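Local coordinates for glutaredoxin-like protein NrdH (Escherichia coli, PDB 1H75) that probably carries electrons, through a redox-active disulfide, to the NrdEF ribonucleotide reductase system, at residues T4-N9 and E29-D34. Residues are numbered along the deposited sequence; the frame is centred on the assembly and turned at random.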
ATOM      1  N   THR A   4      -0.587   4.770   3.296  1.00 16.40           N
ATOM      2  CA  THR A   4      -1.837   4.022   3.246  1.00 15.63           C
ATOM      3  C   THR A   4      -1.640   2.815   2.343  1.00 15.59           C
ATOM      4  O   THR A   4      -1.088   2.944   1.246  1.00 16.25           O
ATOM      5  CB  THR A   4      -2.976   4.869   2.661  1.00 16.45           C
ATOM      6  OG1 THR A   4      -3.140   6.054   3.443  1.00 17.57           O
ATOM      7  CG2 THR A   4      -4.273   4.079   2.637  1.00 18.32           C
ATOM      8  N   ILE A   5      -2.068   1.646   2.813  1.00 14.89           N
ATOM      9  CA  ILE A   5      -1.953   0.438   2.000  1.00 15.09           C
ATOM     10  C   ILE A   5      -3.373   0.024   1.642  1.00 16.13           C
ATOM     11  O   ILE A   5      -4.167  -0.257   2.545  1.00 16.87           O
ATOM     12  CB  ILE A   5      -1.302  -0.757   2.769  1.00 15.22           C
ATOM     13  CG1 ILE A   5       0.085  -0.371   3.298  1.00 16.59           C
ATOM     14  CG2 ILE A   5      -1.219  -1.977   1.850  1.00 16.42           C
ATOM     15  CD1 ILE A   5       0.793  -1.483   4.112  1.00 18.37           C
ATOM     16  N   TYR A   6      -3.694   0.016   0.347  1.00 14.33           N
ATOM     17  CA  TYR A   6      -5.025  -0.420  -0.112  1.00 15.00           C
ATOM     18  C   TYR A   6      -4.868  -1.915  -0.297  1.00 15.97           C
ATOM     19  O   TYR A   6      -4.031  -2.384  -1.086  1.00 16.23           O
ATOM     20  CB  TYR A   6      -5.412   0.294  -1.409  1.00 13.25           C
ATOM     21  CG  TYR A   6      -5.659   1.775  -1.141  1.00 14.27           C
ATOM     22  CD1 TYR A   6      -4.629   2.714  -1.261  1.00 17.40           C
ATOM     23  CD2 TYR A   6      -6.911   2.217  -0.689  1.00 15.95           C
ATOM     24  CE1 TYR A   6      -4.842   4.064  -0.934  1.00 16.53           C
ATOM     25  CE2 TYR A   6      -7.129   3.550  -0.362  1.00 17.96           C
ATOM     26  CZ  TYR A   6      -6.093   4.466  -0.486  1.00 19.37           C
ATOM     27  OH  TYR A   6      -6.327   5.774  -0.138  1.00 21.35           O
ATOM     28  N   THR A   7      -5.723  -2.672   0.387  1.00 15.31           N
ATOM     29  CA  THR A   7      -5.555  -4.109   0.417  1.00 17.70           C
ATOM     30  C   THR A   7      -6.794  -4.984   0.201  1.00 19.97           C
ATOM     31  O   THR A   7      -7.904  -4.484   0.050  1.00 19.01           O
ATOM     32  CB  THR A   7      -4.923  -4.440   1.796  1.00 19.07           C
ATOM     33  OG1 THR A   7      -4.472  -5.792   1.829  1.00 20.97           O
ATOM     34  CG2 THR A   7      -5.954  -4.191   2.919  1.00 19.55           C
ATOM     35  N   ARG A   8      -6.570  -6.295   0.207  1.00 22.03           N
ATOM     36  CA  ARG A   8      -7.619  -7.302   0.026  1.00 26.90           C
ATOM     37  C   ARG A   8      -7.223  -8.547   0.828  1.00 28.68           C
ATOM     38  O   ARG A   8      -6.037  -8.832   0.977  1.00 27.08           O
ATOM     39  CB  ARG A   8      -7.741  -7.644  -1.472  1.00 26.63           C
ATOM     40  CG  ARG A   8      -8.401  -8.969  -1.787  1.00 30.79           C
ATOM     41  CD  ARG A   8      -8.691  -9.076  -3.262  1.00 31.00           C
ATOM     42  NE  ARG A   8      -9.661  -8.083  -3.713  1.00 32.03           N
ATOM     43  CZ  ARG A   8      -9.809  -7.721  -4.985  1.00 31.87           C
ATOM     44  NH1 ARG A   8      -9.045  -8.267  -5.926  1.00 32.07           N
ATOM     45  NH2 ARG A   8     -10.720  -6.823  -5.321  1.00 31.84           N
ATOM     46  N   ASN A   9      -8.201  -9.283   1.358  1.00 32.39           N
ATOM     47  CA  ASN A   9      -7.883 -10.494   2.118  1.00 34.39           C
ATOM     48  C   ASN A   9      -7.456 -11.567   1.120  1.00 35.17           C
ATOM     49  O   ASN A   9      -7.796 -11.494  -0.053  1.00 36.06           O
ATOM     50  CB  ASN A   9      -9.103 -10.973   2.924  1.00 37.17           C
ATOM     51  CG  ASN A   9      -9.499  -9.993   4.032  1.00 39.59           C
ATOM     52  OD1 ASN A   9      -8.735  -9.760   4.968  1.00 42.46           O
ATOM     53  ND2 ASN A   9     -10.694  -9.416   3.924  1.00 42.00           N
ATOM     54  N   GLU A  29      -1.763   2.960   7.580  1.00 21.74           N
ATOM     55  CA  GLU A  29      -3.179   2.679   7.710  1.00 22.63           C
ATOM     56  C   GLU A  29      -3.523   1.728   6.578  1.00 22.51           C
ATOM     57  O   GLU A  29      -2.867   1.722   5.529  1.00 21.58           O
ATOM     58  CB  GLU A  29      -4.016   3.962   7.603  1.00 25.22           C
ATOM     59  CG  GLU A  29      -3.786   4.795   6.348  1.00 31.33           C
ATOM     60  CD  GLU A  29      -4.729   5.992   6.259  1.00 34.55           C
ATOM     61  OE1 GLU A  29      -5.340   6.349   7.291  1.00 37.80           O
ATOM     62  OE2 GLU A  29      -4.849   6.587   5.163  1.00 35.61           O
ATOM     63  N   MET A  30      -4.525   0.890   6.800  1.00 22.07           N
ATOM     64  CA  MET A  30      -4.927  -0.038   5.768  1.00 23.14           C
ATOM     65  C   MET A  30      -6.367   0.230   5.410  1.00 23.08           C
ATOM     66  O   MET A  30      -7.166   0.609   6.269  1.00 23.02           O
ATOM     67  CB  MET A  30      -4.776  -1.474   6.247  1.00 26.62           C
ATOM     68  CG  MET A  30      -3.350  -1.852   6.568  1.00 30.40           C
ATOM     69  SD  MET A  30      -3.274  -3.557   7.072  1.00 36.99           S
ATOM     70  CE  MET A  30      -2.589  -4.304   5.600  1.00 36.03           C
ATOM     71  N   ILE A  31      -6.682   0.065   4.133  1.00 20.09           N
ATOM     72  CA  ILE A  31      -8.043   0.253   3.657  1.00 19.51           C
ATOM     73  C   ILE A  31      -8.353  -0.914   2.757  1.00 19.18           C
ATOM     74  O   ILE A  31      -7.731  -1.080   1.705  1.00 18.77           O
ATOM     75  CB  ILE A  31      -8.195   1.542   2.867  1.00 20.30           C
ATOM     76  CG1 ILE A  31      -7.991   2.729   3.806  1.00 21.03           C
ATOM     77  CG2 ILE A  31      -9.578   1.563   2.153  1.00 18.90           C
ATOM     78  CD1 ILE A  31      -8.105   4.072   3.142  1.00 25.03           C
ATOM     79  N   ASN A  32      -9.319  -1.729   3.170  1.00 18.29           N
ATOM     80  CA  ASN A  32      -9.733  -2.896   2.406  1.00 17.44           C
ATOM     81  C   ASN A  32     -10.608  -2.432   1.238  1.00 16.77           C
ATOM     82  O   ASN A  32     -11.706  -1.929   1.464  1.00 17.47           O
ATOM     83  CB  ASN A  32     -10.550  -3.825   3.309  1.00 19.46           C
ATOM     84  CG  ASN A  32     -10.869  -5.141   2.647  1.00 21.49           C
ATOM     85  OD1 ASN A  32     -10.479  -6.201   3.147  1.00 27.64           O
ATOM     86  ND2 ASN A  32     -11.571  -5.094   1.516  1.00 19.67           N
ATOM     87  N   VAL A  33     -10.129  -2.610   0.005  1.00 17.14           N
ATOM     88  CA  VAL A  33     -10.853  -2.155  -1.179  1.00 17.22           C
ATOM     89  C   VAL A  33     -12.160  -2.891  -1.475  1.00 17.82           C
ATOM     90  O   VAL A  33     -12.998  -2.395  -2.242  1.00 18.39           O
ATOM     91  CB  VAL A  33      -9.947  -2.190  -2.452  1.00 17.53           C
ATOM     92  CG1 VAL A  33      -8.733  -1.281  -2.237  1.00 18.30           C
ATOM     93  CG2 VAL A  33      -9.503  -3.601  -2.762  1.00 18.47           C
ATOM     94  N   ASP A  34     -12.342  -4.060  -0.877  1.00 17.93           N
ATOM     95  CA  ASP A  34     -13.586  -4.805  -1.076  1.00 20.23           C
ATOM     96  C   ASP A  34     -14.667  -4.247  -0.134  1.00 19.71           C
ATOM     97  O   ASP A  34     -15.854  -4.224  -0.486  1.00 19.80           O
ATOM     98  CB  ASP A  34     -13.338  -6.302  -0.840  1.00 21.32           C
ATOM     99  CG  ASP A  34     -12.498  -6.925  -1.946  1.00 22.20           C
ATOM    100  OD1 ASP A  34     -11.738  -7.859  -1.654  1.00 26.19           O
ATOM    101  OD2 ASP A  34     -12.598  -6.484  -3.107  1.00 26.07           O
TER
HETATM  102  O   HOH W   1     -11.122  -8.829   0.800  1.00 34.87           O
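Arg-8 grips the carboxylate of Asp-34 side-on in a salt bridge. Arg-8 NE meets Asp-34 OD1 at 2.9 Å, and NH2 of Arg-8 reaches the syn lone pair of Asp-34 OD2, also at 2.9 Å. The guanidinium and carboxylate planes lie 6° apart, nearly coplanar. A bend at chi3 (-64°) turns the guanidinium toward the acid. A water links Asp-34 OD1 to the backbone N of Asn-9. At the other end, Thr-4 OG1 donates a bond of 2.5 Å to Glu-29 OE2, a length shorter than usual and doubtful as a measure of strength. Between these, strands 4-7 and 29-32 pair in parallel. Ile-5 bonds through N to Glu-29 O and through O to Ile-31 N; Thr-7 likewise joins Ile-31 O and Val-33 N. Tyr-6 lies alongside Ile-31, with CE2 3.7 Å from CD1 of Ile-31. Val-33 CG1 sits at the ring edge, and Thr-4 CG2 lies over one face, offset toward the rim. Helix 37-45 packs on this side; helix 12-23 covers Ile-5 and Met-30. With an alanine here instead of the Tyr-6 ring, Ile-31 CD1 would probably lose its aromatic neighbour and a gap would open beside Val-33 CG1. The contact closes the first beta-alpha-beta unit of the thioredoxin fold: the ion pair ties the exposed loops that follow the two strands, while Thr-7 touches Cys-14 of the redox disulfide.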